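Class II aldolase/adducin domain protein (Pseudomonas syringae pv. phaseolicola 1448A, PDB 3OCR) has no established specific function but belongs to the class II aldolase/adducin family, whose members include metal-dependent aldolases and actin-associated adducins. Local coordinates at residues L143-H149 with L209-I215; I151-G155 with I235-E239; V157-G161 with R174-L179; V199-Q204 with G252-W257. One frame throughout, in Å; residues are numbered along the deposited sequence.

Interaction 1: L143-H149 with L209-I215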
loop_
_atom_site.group_PDB
_atom_site.type_symbol
_atom_site.label_atom_id
_atom_site.label_comp_id
_atom_site.label_asym_id
_atom_site.label_seq_id
_atom_site.Cartn_x
_atom_site.Cartn_y
_atom_site.Cartn_z
ATOM N N LEU A 143 6.319 11.730 17.920
ATOM C CA LEU A 143 6.668 12.255 16.595
ATOM C C LEU A 143 8.054 12.880 16.599
ATOM O O LEU A 143 8.288 13.865 17.273
ATOM C CB LEU A 143 5.615 13.262 16.110
ATOM C CG LEU A 143 5.766 13.813 14.691
ATOM C CD1 LEU A 143 5.362 12.819 13.613
ATOM C CD2 LEU A 143 4.984 15.128 14.546
ATOM N N LEU A 144 8.950 12.308 15.796
ATOM C CA LEU A 144 10.359 12.685 15.771
ATOM C C LEU A 144 10.597 13.893 14.835
ATOM O O LEU A 144 9.876 14.050 13.843
ATOM C CB LEU A 144 11.189 11.458 15.339
ATOM C CG LEU A 144 11.098 10.190 16.224
ATOM C CD1 LEU A 144 11.754 8.996 15.521
ATOM C CD2 LEU A 144 11.773 10.392 17.572
ATOM N N PRO A 145 11.588 14.755 15.150
ATOM C CA PRO A 145 11.882 15.882 14.252
ATOM C C PRO A 145 12.882 15.490 13.121
ATOM O O PRO A 145 14.044 15.885 13.146
ATOM C CB PRO A 145 12.463 16.927 15.200
ATOM C CG PRO A 145 13.164 16.142 16.272
ATOM C CD PRO A 145 12.435 14.787 16.365
ATOM N N ILE A 146 12.433 14.703 12.154
ATOM C CA ILE A 146 13.376 14.109 11.159
ATOM C C ILE A 146 12.976 14.379 9.716
ATOM O O ILE A 146 13.604 13.872 8.776
ATOM C CB ILE A 146 13.590 12.578 11.378
ATOM C CG1 ILE A 146 12.260 11.828 11.545
ATOM C CG2 ILE A 146 14.427 12.340 12.630
ATOM C CD1 ILE A 146 11.552 11.533 10.242
ATOM N N SER A 147 11.933 15.168 9.545
ATOM C CA SER A 147 11.475 15.547 8.218
ATOM C C SER A 147 10.915 16.960 8.267
ATOM O O SER A 147 10.483 17.426 9.314
ATOM C CB SER A 147 10.413 14.574 7.704
ATOM O OG SER A 147 9.174 14.693 8.430
ATOM N N GLN A 148 10.888 17.657 7.132
ATOM C CA GLN A 148 10.254 18.978 7.099
ATOM C C GLN A 148 8.821 18.924 7.653
ATOM O O GLN A 148 8.372 19.819 8.373
ATOM C CB GLN A 148 10.229 19.520 5.685
ATOM C CG GLN A 148 9.586 20.889 5.579
ATOM C CD GLN A 148 10.032 21.623 4.339
ATOM O OE1 GLN A 148 9.247 21.790 3.383
ATOM N NE2 GLN A 148 11.292 22.053 4.329
ATOM N N HIS A 149 8.114 17.863 7.295
ATOM C CA HIS A 149 6.719 17.672 7.680
ATOM C C HIS A 149 6.520 17.504 9.194
ATOM O O HIS A 149 5.601 18.093 9.766
ATOM C CB HIS A 149 6.141 16.483 6.908
ATOM C CG HIS A 149 6.227 16.659 5.427
ATOM N ND1 HIS A 149 7.430 16.634 4.747
ATOM C CD2 HIS A 149 5.272 16.906 4.502
ATOM C CE1 HIS A 149 7.205 16.841 3.460
ATOM N NE2 HIS A 149 5.906 17.005 3.284
ATOM N N LEU A 209 -0.298 16.145 9.609
ATOM C CA LEU A 209 0.157 15.299 10.700
ATOM C C LEU A 209 0.177 13.835 10.245
ATOM O O LEU A 209 1.103 13.093 10.572
ATOM C CB LEU A 209 -0.731 15.462 11.939
ATOM C CG LEU A 209 -0.260 14.727 13.208
ATOM C CD1 LEU A 209 1.178 15.153 13.599
ATOM C CD2 LEU A 209 -1.261 14.883 14.383
ATOM N N GLU A 210 -0.847 13.441 9.493
ATOM C CA GLU A 210 -0.995 12.076 9.031
ATOM C C GLU A 210 0.179 11.767 8.081
ATOM O O GLU A 210 0.825 10.699 8.184
ATOM C CB GLU A 210 -2.322 11.932 8.248
ATOM C CG GLU A 210 -2.422 10.586 7.524
ATOM C CD GLU A 210 -2.461 9.402 8.480
ATOM O OE1 GLU A 210 -2.967 9.566 9.630
ATOM O OE2 GLU A 210 -1.989 8.309 8.070
ATOM N N TYR A 211 0.495 12.715 7.201
ATOM C CA TYR A 211 1.656 12.538 6.327
ATOM C C TYR A 211 2.975 12.465 7.105
ATOM O O TYR A 211 3.827 11.640 6.797
ATOM C CB TYR A 211 1.744 13.626 5.280
ATOM C CG TYR A 211 2.572 13.196 4.054
ATOM C CD1 TYR A 211 2.464 11.899 3.523
ATOM C CD2 TYR A 211 3.440 14.080 3.431
ATOM C CE1 TYR A 211 3.212 11.505 2.390
ATOM C CE2 TYR A 211 4.179 13.705 2.301
ATOM C CZ TYR A 211 4.054 12.428 1.783
ATOM O OH TYR A 211 4.790 12.065 0.676
ATOM N N ALA A 212 3.152 13.357 8.062
ATOM C CA ALA A 212 4.362 13.299 8.915
ATOM C C ALA A 212 4.489 11.904 9.526
ATOM O O ALA A 212 5.572 11.334 9.525
ATOM C CB ALA A 212 4.328 14.385 9.991
ATOM N N CYS A 213 3.384 11.329 10.006
ATOM C CA CYS A 213 3.437 9.981 10.544
ATOM C C CYS A 213 3.770 8.920 9.495
ATOM O O CYS A 213 4.565 8.055 9.793
ATOM C CB CYS A 213 2.170 9.578 11.309
ATOM S SG CYS A 213 1.769 10.626 12.727
ATOM N N ASN A 214 3.152 8.965 8.304
ATOM C CA ASN A 214 3.522 8.043 7.227
ATOM C C ASN A 214 5.051 7.995 7.008
ATOM O O ASN A 214 5.670 6.927 6.825
ATOM C CB ASN A 214 2.925 8.485 5.875
ATOM C CG ASN A 214 1.399 8.525 5.836
ATOM O OD1 ASN A 214 0.832 9.348 5.096
ATOM N ND2 ASN A 214 0.726 7.600 6.528
ATOM N N ILE A 215 5.638 9.174 6.963
ATOM C CA ILE A 215 7.001 9.341 6.614
ATOM C C ILE A 215 7.829 8.761 7.781
ATOM O O ILE A 215 8.843 8.109 7.547
ATOM C CB ILE A 215 7.354 10.863 6.461
ATOM C CG1 ILE A 215 6.828 11.437 5.147
ATOM C CG2 ILE A 215 8.868 11.064 6.582
ATOM C CD1 ILE A 215 6.660 12.975 5.206
HETATM O O HOH W 1 8.225 12.458 9.589
#
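Ile215 lays its CD1 methyl over one face of the His149 imidazole, a CH-pi contact in which CD1 lies 3.7 Å from His149 CG. Tyr211 reaches the same histidine one helical turn earlier. Its ring turns an edge toward the imidazole face in an offset edge-to-face pair, with planes 82° apart and centroids 5.2 Å apart, and the closest atoms are Tyr211 CD2 and His149 CD2 at 3.5 Å. With CG beside its backbone N (chi1 -58°), His149 carries its ring across these two residues, while its CB rests 4.1 Å from Ala212 CB.

At the other end of the loop Leu143 spreads two methyls over the helix: CD2 meets Leu209 CD1 at 3.9 Å, and CD1 touches Ala212 CB and, more loosely, Cys213 SG. Between the two apolar patches, Ser147, the N-cap of helix 148-151, is tied to helix 199-219 through water 1. The water is 2.7 Å from Ser147 OG and donates to Ala212 O at 2.9 Å; Ser150 also bonds to this hydroxyl.

The polar tips serve the second subunit: His149 NE2 bonds to Asp52 and Tyr211 OH to His129 O, both of that chain. Within the subunit the contact thus holds by ring and methyl packing and one water bridge, with no direct hydrogen bond between the segments, and it presents two aromatic side chains to the subunit interface.

Interaction 2: I151-G155 with I235-E239; sequences IAFSG and IAKVE
Ile151 and Ile235 form the tight side of this contact. Ile235 CD1 presses on Ile151 CG2 at 3.5 Å, closer than usual van der Waals contact, and lies just 3.6 Å from Ile151 CD1, touching both arms of the other side chain. The same Ile151 CG2 fits against Val238 CB at 3.6 Å, so one methyl fills the groove between two residues of helix 232-243. Val238 CG1 reaches on to Ala152 CA, at 3.8 Å. Tyr162 and Gly164 of the second subunit close over this apolar part.

Toward solvent the contact becomes polar and sparser. The type I turn from Ile151 to Ser154 brings Ser154 round to face the helix again, and with OG anti to the backbone N (chi1 177°) the hydroxyl donates to Glu239 OE2 in a very short hydrogen bond of 2.5 Å. The extended Glu239 chain runs out beside the turn, toward exposed Gly155, whose phi of 75° suits glycine. Ile235 CG2 lies beside the bond, 3.4 Å from Ser154 OG.

A carboxylate, presumably charged, thus grips a hydroxyl at the rim, while Ile151, Ile235 and Val238 make the apolar part behind it; the bond probably steadies the turn against the helix, though its exact length is doubtful.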
loop_
_atom_site.group_PDB
_atom_site.type_symbol
_atom_site.label_atom_id
_atom_site.label_comp_id
_atom_site.label_asym_id
_atom_site.label_seq_id
_atom_site.Cartn_x
_atom_site.Cartn_y
_atom_site.Cartn_z
ATOM N N ILE A 151 8.912 18.371 11.534
ATOM C CA ILE A 151 9.610 19.479 12.217
ATOM C C ILE A 151 8.686 20.696 12.280
ATOM O O ILE A 151 8.706 21.457 13.251
ATOM C CB ILE A 151 10.994 19.791 11.538
ATOM C CG1 ILE A 151 11.952 18.624 11.722
ATOM C CG2 ILE A 151 11.653 21.085 12.059
ATOM C CD1 ILE A 151 13.193 18.644 10.752
ATOM N N ALA A 152 7.829 20.841 11.266
ATOM C CA ALA A 152 6.814 21.879 11.259
ATOM C C ALA A 152 5.832 21.805 12.457
ATOM O O ALA A 152 5.239 22.819 12.847
ATOM C CB ALA A 152 6.043 21.843 9.906
ATOM N N PHE A 153 5.658 20.610 13.033
ATOM C CA PHE A 153 4.860 20.433 14.269
ATOM C C PHE A 153 5.637 20.646 15.579
ATOM O O PHE A 153 5.075 20.488 16.666
ATOM C CB PHE A 153 4.208 19.038 14.267
ATOM C CG PHE A 153 3.024 18.958 13.339
ATOM C CD1 PHE A 153 3.161 18.436 12.056
ATOM C CD2 PHE A 153 1.801 19.474 13.730
ATOM C CE1 PHE A 153 2.049 18.405 11.174
ATOM C CE2 PHE A 153 0.689 19.429 12.870
ATOM C CZ PHE A 153 0.832 18.893 11.604
ATOM N N SER A 154 6.913 21.007 15.496
ATOM C CA SER A 154 7.691 21.145 16.727
ATOM C C SER A 154 7.069 22.226 17.617
ATOM O O SER A 154 6.806 23.345 17.158
ATOM C CB SER A 154 9.151 21.467 16.419
ATOM O OG SER A 154 9.880 21.667 17.625
ATOM N N GLY A 155 6.801 21.866 18.872
ATOM C CA GLY A 155 6.180 22.763 19.836
ATOM C C GLY A 155 4.680 22.984 19.624
ATOM O O GLY A 155 4.087 23.831 20.297
ATOM N N ILE A 235 15.557 23.302 13.683
ATOM C CA ILE A 235 14.204 22.999 14.182
ATOM C C ILE A 235 13.540 24.316 14.600
ATOM O O ILE A 235 12.417 24.623 14.158
ATOM C CB ILE A 235 14.239 21.994 15.388
ATOM C CG1 ILE A 235 14.945 20.676 15.020
ATOM C CG2 ILE A 235 12.843 21.768 16.010
ATOM C CD1 ILE A 235 14.436 20.054 13.828
ATOM N N ALA A 236 14.263 25.091 15.405
ATOM C CA ALA A 236 13.797 26.420 15.875
ATOM C C ALA A 236 13.387 27.368 14.753
ATOM O O ALA A 236 12.334 28.000 14.839
ATOM C CB ALA A 236 14.833 27.077 16.737
ATOM N N LYS A 237 14.216 27.444 13.715
ATOM C CA LYS A 237 13.898 28.199 12.501
ATOM C C LYS A 237 12.577 27.745 11.863
ATOM O O LYS A 237 11.747 28.572 11.501
ATOM C CB LYS A 237 15.067 28.134 11.493
ATOM C CG LYS A 237 14.854 28.932 10.169
ATOM C CD LYS A 237 16.180 29.451 9.528
ATOM C CE LYS A 237 16.103 29.632 7.968
ATOM N NZ LYS A 237 15.835 28.335 7.138
ATOM N N VAL A 238 12.384 26.437 11.720
ATOM C CA VAL A 238 11.159 25.929 11.115
ATOM C C VAL A 238 9.942 26.277 11.979
ATOM O O VAL A 238 8.847 26.580 11.445
ATOM C CB VAL A 238 11.253 24.426 10.801
ATOM C CG1 VAL A 238 9.887 23.872 10.313
ATOM C CG2 VAL A 238 12.330 24.184 9.732
ATOM N N GLU A 239 10.145 26.255 13.300
ATOM C CA GLU A 239 9.114 26.638 14.267
ATOM C C GLU A 239 8.683 28.078 14.017
ATOM O O GLU A 239 7.500 28.378 14.043
ATOM C CB GLU A 239 9.610 26.511 15.717
ATOM C CG GLU A 239 9.852 25.093 16.195
ATOM C CD GLU A 239 10.109 25.000 17.699
ATOM O OE1 GLU A 239 9.797 25.957 18.441
ATOM O OE2 GLU A 239 10.613 23.950 18.141
#

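Interaction 3: V157-G161 with R174-L179; sequences VAYHG and RLVADL
The His160 imidazole has Leu175 over one face and Asp178 at its edge. Leu175 CD1 stands above the ring centre in a CH-pi contact, 4.0 Å from the centroid of the His160 ring, and Leu175 CB lies over the same ring near its CE1 corner. At the edge, His160 ND1 donates to Asp178 OD2 over 2.7 Å with an N-H...O angle of 159°. The acceptor sits close to the ring plane and uses its anti lone pair, while the carboxylate is twisted well out of that plane. CG of His160 anti to the backbone N (chi1 174°) sends the ring across to helix 169-179 to meet these partners. On the far side of the ring NE2 bonds to Glu171, so carboxylates hold both nitrogens, which is consistent with a protonated imidazolium and fixes the ring's rotation.

Asp178 OD2 also accepts from water 3, at 3.0 Å, and that water takes the N-H of Gly161. A second bridge, water 2, links Tyr159 N with Asp178 O. Ala158 packs its CB on the last turn of the helix, 3.3 Å from Asp178 O and 3.8 Å from Leu179 CA.

Strand 157-160 and residues 174-179 of helix 169-179 run nearly antiparallel, at 153°, with their axes 7.6 Å apart. They are the first two elements of the beta-alpha-beta crossover that continues into strand 184-187, which pairs in parallel with strand 157-160. Leu175 bridges to Met185 on that strand and to Ile111 and Ile115 of helix 110-118, while Tyr159 turns from the helix toward Ile186.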
loop_
_atom_site.group_PDB
_atom_site.type_symbol
_atom_site.label_atom_id
_atom_site.label_comp_id
_atom_site.label_asym_id
_atom_site.label_seq_id
_atom_site.Cartn_x
_atom_site.Cartn_y
_atom_site.Cartn_z
ATOM N N VAL A 157 2.486 20.155 19.544
ATOM C CA VAL A 157 1.856 18.871 19.777
ATOM C C VAL A 157 1.765 18.552 21.251
ATOM O O VAL A 157 2.792 18.576 21.965
ATOM C CB VAL A 157 2.587 17.717 19.000
ATOM C CG1 VAL A 157 1.845 16.390 19.191
ATOM C CG2 VAL A 157 2.701 18.084 17.524
ATOM N N ALA A 158 0.537 18.276 21.703
ATOM C CA ALA A 158 0.301 17.797 23.059
ATOM C C ALA A 158 0.310 16.270 23.075
ATOM O O ALA A 158 0.005 15.638 22.072
ATOM C CB ALA A 158 -1.028 18.323 23.605
ATOM N N TYR A 159 0.703 15.682 24.214
ATOM C CA TYR A 159 0.534 14.230 24.418
ATOM C C TYR A 159 -0.388 13.904 25.596
ATOM O O TYR A 159 -0.353 14.574 26.655
ATOM C CB TYR A 159 1.893 13.550 24.626
ATOM C CG TYR A 159 2.728 13.536 23.394
ATOM C CD1 TYR A 159 3.457 14.666 23.013
ATOM C CD2 TYR A 159 2.787 12.398 22.586
ATOM C CE1 TYR A 159 4.219 14.668 21.852
ATOM C CE2 TYR A 159 3.557 12.383 21.424
ATOM C CZ TYR A 159 4.274 13.517 21.072
ATOM O OH TYR A 159 5.022 13.498 19.920
ATOM N N HIS A 160 -1.171 12.843 25.427
ATOM C CA HIS A 160 -2.109 12.383 26.444
ATOM C C HIS A 160 -1.929 10.857 26.601
ATOM O O HIS A 160 -2.133 10.096 25.644
ATOM C CB HIS A 160 -3.556 12.763 26.032
ATOM C CG HIS A 160 -4.614 12.219 26.945
ATOM N ND1 HIS A 160 -4.859 12.741 28.200
ATOM C CD2 HIS A 160 -5.500 11.206 26.777
ATOM C CE1 HIS A 160 -5.831 12.055 28.776
ATOM N NE2 HIS A 160 -6.246 11.126 27.928
ATOM N N GLY A 161 -1.487 10.447 27.788
ATOM C CA GLY A 161 -1.353 9.031 28.177
ATOM C C GLY A 161 -2.658 8.249 28.088
ATOM O O GLY A 161 -3.707 8.762 28.447
ATOM N N ARG A 174 -7.773 15.584 32.704
ATOM C CA ARG A 174 -6.381 15.429 32.281
ATOM C C ARG A 174 -6.219 15.698 30.789
ATOM O O ARG A 174 -5.210 16.273 30.365
ATOM C CB ARG A 174 -5.854 14.041 32.648
ATOM C CG ARG A 174 -5.367 13.914 34.101
ATOM C CD ARG A 174 -4.670 12.571 34.343
ATOM N NE ARG A 174 -5.640 11.470 34.382
ATOM C CZ ARG A 174 -6.051 10.849 35.482
ATOM N NH1 ARG A 174 -5.574 11.184 36.682
ATOM N NH2 ARG A 174 -6.946 9.873 35.381
ATOM N N LEU A 175 -7.227 15.308 30.006
ATOM C CA LEU A 175 -7.209 15.497 28.553
ATOM C C LEU A 175 -7.144 16.980 28.206
ATOM O O LEU A 175 -6.369 17.383 27.322
ATOM C CB LEU A 175 -8.440 14.858 27.917
ATOM C CG LEU A 175 -8.751 15.058 26.443
ATOM C CD1 LEU A 175 -7.810 14.229 25.563
ATOM C CD2 LEU A 175 -10.200 14.631 26.204
ATOM N N VAL A 176 -7.967 17.777 28.893
ATOM C CA VAL A 176 -7.998 19.226 28.704
ATOM C C VAL A 176 -6.683 19.853 29.215
ATOM O O VAL A 176 -6.076 20.687 28.530
ATOM C CB VAL A 176 -9.270 19.857 29.363
ATOM C CG1 VAL A 176 -9.164 21.377 29.452
ATOM C CG2 VAL A 176 -10.550 19.449 28.585
ATOM N N ALA A 177 -6.228 19.425 30.393
ATOM C CA ALA A 177 -4.959 19.899 30.935
ATOM C C ALA A 177 -3.783 19.591 30.011
ATOM O O ALA A 177 -2.933 20.450 29.786
ATOM C CB ALA A 177 -4.715 19.328 32.340
ATOM N N ASP A 178 -3.760 18.377 29.455
ATOM C CA ASP A 178 -2.727 17.968 28.508
ATOM C C ASP A 178 -2.746 18.809 27.224
ATOM O O ASP A 178 -1.704 19.234 26.753
ATOM C CB ASP A 178 -2.868 16.479 28.152
ATOM C CG ASP A 178 -2.544 15.539 29.314
ATOM O OD1 ASP A 178 -1.777 15.901 30.238
ATOM O OD2 ASP A 178 -3.086 14.420 29.308
ATOM N N LEU A 179 -3.920 19.032 26.642
ATOM C CA LEU A 179 -4.001 19.843 25.439
ATOM C C LEU A 179 -3.525 21.282 25.666
ATOM O O LEU A 179 -2.797 21.855 24.828
ATOM C CB LEU A 179 -5.434 19.837 24.911
ATOM C CG LEU A 179 -5.677 20.614 23.618
ATOM C CD1 LEU A 179 -4.975 19.911 22.455
ATOM C CD2 LEU A 179 -7.169 20.703 23.364
HETATM O O HOH W 2 0.984 17.718 26.535
HETATM O O HOH W 3 -1.001 12.340 29.877
#

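Interaction 4: V199-Q204 with G252-W257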
loop_
_atom_site.group_PDB
_atom_site.type_symbol
_atom_site.label_atom_id
_atom_site.label_comp_id
_atom_site.label_asym_id
_atom_site.label_seq_id
_atom_site.Cartn_x
_atom_site.Cartn_y
_atom_site.Cartn_z
ATOM N N VAL A 199 -13.313 24.033 10.155
ATOM C CA VAL A 199 -13.147 22.687 9.604
ATOM C C VAL A 199 -11.905 22.651 8.688
ATOM O O VAL A 199 -11.098 21.726 8.751
ATOM C CB VAL A 199 -14.425 22.242 8.821
ATOM C CG1 VAL A 199 -14.164 20.969 8.008
ATOM C CG2 VAL A 199 -15.608 22.045 9.786
ATOM N N GLU A 200 -11.731 23.697 7.891
ATOM C CA GLU A 200 -10.612 23.786 6.942
ATOM C C GLU A 200 -9.266 23.772 7.683
ATOM O O GLU A 200 -8.337 23.055 7.305
ATOM C CB GLU A 200 -10.722 25.039 6.089
ATOM C CG GLU A 200 -12.074 25.198 5.335
ATOM C CD GLU A 200 -13.079 26.082 6.062
ATOM O OE1 GLU A 200 -13.528 25.724 7.171
ATOM O OE2 GLU A 200 -13.445 27.129 5.498
ATOM N N HIS A 201 -9.172 24.581 8.723
ATOM C CA HIS A 201 -7.936 24.644 9.514
ATOM C C HIS A 201 -7.602 23.287 10.184
ATOM O O HIS A 201 -6.443 22.833 10.153
ATOM C CB HIS A 201 -8.052 25.788 10.539
ATOM C CG HIS A 201 -6.865 25.902 11.450
ATOM N ND1 HIS A 201 -6.974 26.321 12.759
ATOM C CD2 HIS A 201 -5.551 25.640 11.245
ATOM C CE1 HIS A 201 -5.773 26.312 13.323
ATOM N NE2 HIS A 201 -4.894 25.893 12.425
ATOM N N ALA A 202 -8.613 22.660 10.800
ATOM C CA ALA A 202 -8.466 21.360 11.443
ATOM C C ALA A 202 -8.027 20.289 10.448
ATOM O O ALA A 202 -7.152 19.479 10.733
ATOM C CB ALA A 202 -9.784 20.946 12.175
ATOM N N ILE A 203 -8.641 20.303 9.273
ATOM C CA ILE A 203 -8.319 19.331 8.260
ATOM C C ILE A 203 -6.911 19.529 7.699
ATOM O O ILE A 203 -6.242 18.536 7.366
ATOM C CB ILE A 203 -9.375 19.385 7.098
ATOM C CG1 ILE A 203 -10.636 18.609 7.497
ATOM C CG2 ILE A 203 -8.777 18.839 5.824
ATOM C CD1 ILE A 203 -10.487 17.060 7.646
ATOM N N GLN A 204 -6.455 20.789 7.576
ATOM C CA GLN A 204 -5.117 21.027 7.054
ATOM C C GLN A 204 -4.106 20.457 8.035
ATOM O O GLN A 204 -3.179 19.780 7.629
ATOM C CB GLN A 204 -4.796 22.516 6.831
ATOM C CG GLN A 204 -3.382 22.726 6.189
ATOM C CD GLN A 204 -3.048 24.169 5.832
ATOM O OE1 GLN A 204 -3.549 25.107 6.437
ATOM N NE2 GLN A 204 -2.181 24.345 4.844
ATOM N N GLY A 252 -3.173 30.334 3.326
ATOM C CA GLY A 252 -2.711 28.988 3.013
ATOM C C GLY A 252 -3.724 27.902 3.360
ATOM O O GLY A 252 -3.733 26.840 2.742
ATOM N N VAL A 253 -4.571 28.164 4.356
ATOM C CA VAL A 253 -5.628 27.230 4.763
ATOM C C VAL A 253 -6.680 27.093 3.652
ATOM O O VAL A 253 -7.023 25.977 3.249
ATOM C CB VAL A 253 -6.290 27.655 6.105
ATOM C CG1 VAL A 253 -7.465 26.771 6.448
ATOM C CG2 VAL A 253 -5.264 27.641 7.251
ATOM N N ALA A 254 -7.157 28.227 3.146
ATOM C CA ALA A 254 -8.170 28.244 2.084
ATOM C C ALA A 254 -7.672 27.559 0.814
ATOM O O ALA A 254 -8.395 26.798 0.194
ATOM C CB ALA A 254 -8.597 29.687 1.779
ATOM N N ARG A 255 -6.420 27.805 0.447
ATOM C CA ARG A 255 -5.846 27.227 -0.771
ATOM C C ARG A 255 -5.776 25.691 -0.696
ATOM O O ARG A 255 -6.159 24.987 -1.637
ATOM C CB ARG A 255 -4.456 27.831 -1.016
ATOM C CG ARG A 255 -3.781 27.426 -2.304
ATOM C CD ARG A 255 -2.408 28.101 -2.472
ATOM N NE ARG A 255 -2.539 29.552 -2.445
ATOM C CZ ARG A 255 -2.099 30.323 -1.455
ATOM N NH1 ARG A 255 -1.446 29.796 -0.421
ATOM N NH2 ARG A 255 -2.284 31.631 -1.515
ATOM N N HIS A 256 -5.250 25.188 0.423
ATOM C CA HIS A 256 -5.144 23.758 0.692
ATOM C C HIS A 256 -6.526 23.116 0.651
ATOM O O HIS A 256 -6.705 22.056 0.066
ATOM C CB HIS A 256 -4.511 23.563 2.079
ATOM C CG HIS A 256 -4.228 22.143 2.443
ATOM N ND1 HIS A 256 -2.946 21.639 2.526
ATOM C CD2 HIS A 256 -5.050 21.135 2.820
ATOM C CE1 HIS A 256 -2.995 20.372 2.899
ATOM N NE2 HIS A 256 -4.259 20.044 3.093
ATOM N N TRP A 257 -7.492 23.760 1.290
ATOM C CA TRP A 257 -8.835 23.220 1.394
ATOM C C TRP A 257 -9.522 23.203 0.022
ATOM O O TRP A 257 -10.194 22.224 -0.323
ATOM C CB TRP A 257 -9.673 24.058 2.355
ATOM C CG TRP A 257 -11.136 23.680 2.367
ATOM C CD1 TRP A 257 -12.174 24.303 1.700
ATOM C CD2 TRP A 257 -11.720 22.597 3.104
ATOM N NE1 TRP A 257 -13.363 23.662 1.994
ATOM C CE2 TRP A 257 -13.107 22.606 2.836
ATOM C CE3 TRP A 257 -11.196 21.615 3.954
ATOM C CZ2 TRP A 257 -13.990 21.670 3.406
ATOM C CZ3 TRP A 257 -12.062 20.676 4.513
ATOM C CH2 TRP A 257 -13.446 20.710 4.235
HETATM O O HOH W 4 -7.500 23.149 4.384
#
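Glu200 lies across the indole of Trp257, its CG over one face and 3.5 Å from the centroid of the Trp257 five-membered ring. Here the glutamate acts through its aliphatic part: the first torsion, with CG beside the backbone N, puts CG over the indole, and a bend at chi2 (96°) then turns the carboxylate aside, with Lys37 of helix 29-47 against the side chain. The benzo end of the same indole meets two branched residues: Ile203 CG1 comes to the edge at Trp257 CZ3, 3.9 Å away, and Val199 CG1 comes in obliquely on Trp257 CH2 at 3.8 Å.

A second overlap is built by Gln204 and His256. The extended glutamine passes its CG over the centre of the imidazole, 3.9 Å from the centroid of the His256 ring, and its amide is turned 48° from the ring plane. The polar atoms of this pair find partners beyond the two segments: His256 NE2 bonds to His207, and His256 ND1 to Tyr55 OH of the second subunit, which also receives a weak bond from Gln204 NE2. Val253 packs against both Glu200 and Gln204, its CG1 3.7 Å from Glu200 CB and its CG2 touching Gln204 OE1. Water 4 stitches the backbones together, donating to Glu200 O at 3.0 Å and to Val253 O at 3.1 Å.

The helices cross steeply, at 77°, with axes 9.1 Å apart. The first turns of helix 199-219 are sandwiched: Ala202 and Ile203 rest on Leu126 of sheet strand 124-128, Trp257 of helix 251-265 covers another side, and Ala40 and Ala41 of helix 29-47 pack against the indole and against Val199 and Ile203.

Overall arrangement
Helix 199-219 is shared by interactions 1 and 4: interaction 4 uses its first turns and interaction 1 its later ones, with their centres 18 Å apart. Interactions 1 and 2 lie side by side, centres 12 Å apart, and touch directly, Pro145 CB meeting Ile235 CD1 at 3.9 Å and Phe153 CZ meeting Leu209 N at 3.6 Å. Interaction 3 joins this group through Tyr159 OH, 3.0 Å from Leu143 N and probably hydrogen-bonded to it, but lies 23 Å from interaction 4 between centres. Interactions 1, 2 and 4 all reach the second subunit, whereas no other chain of the tetramer touches interaction 3, which belongs to the edge of the subunit's own sheet.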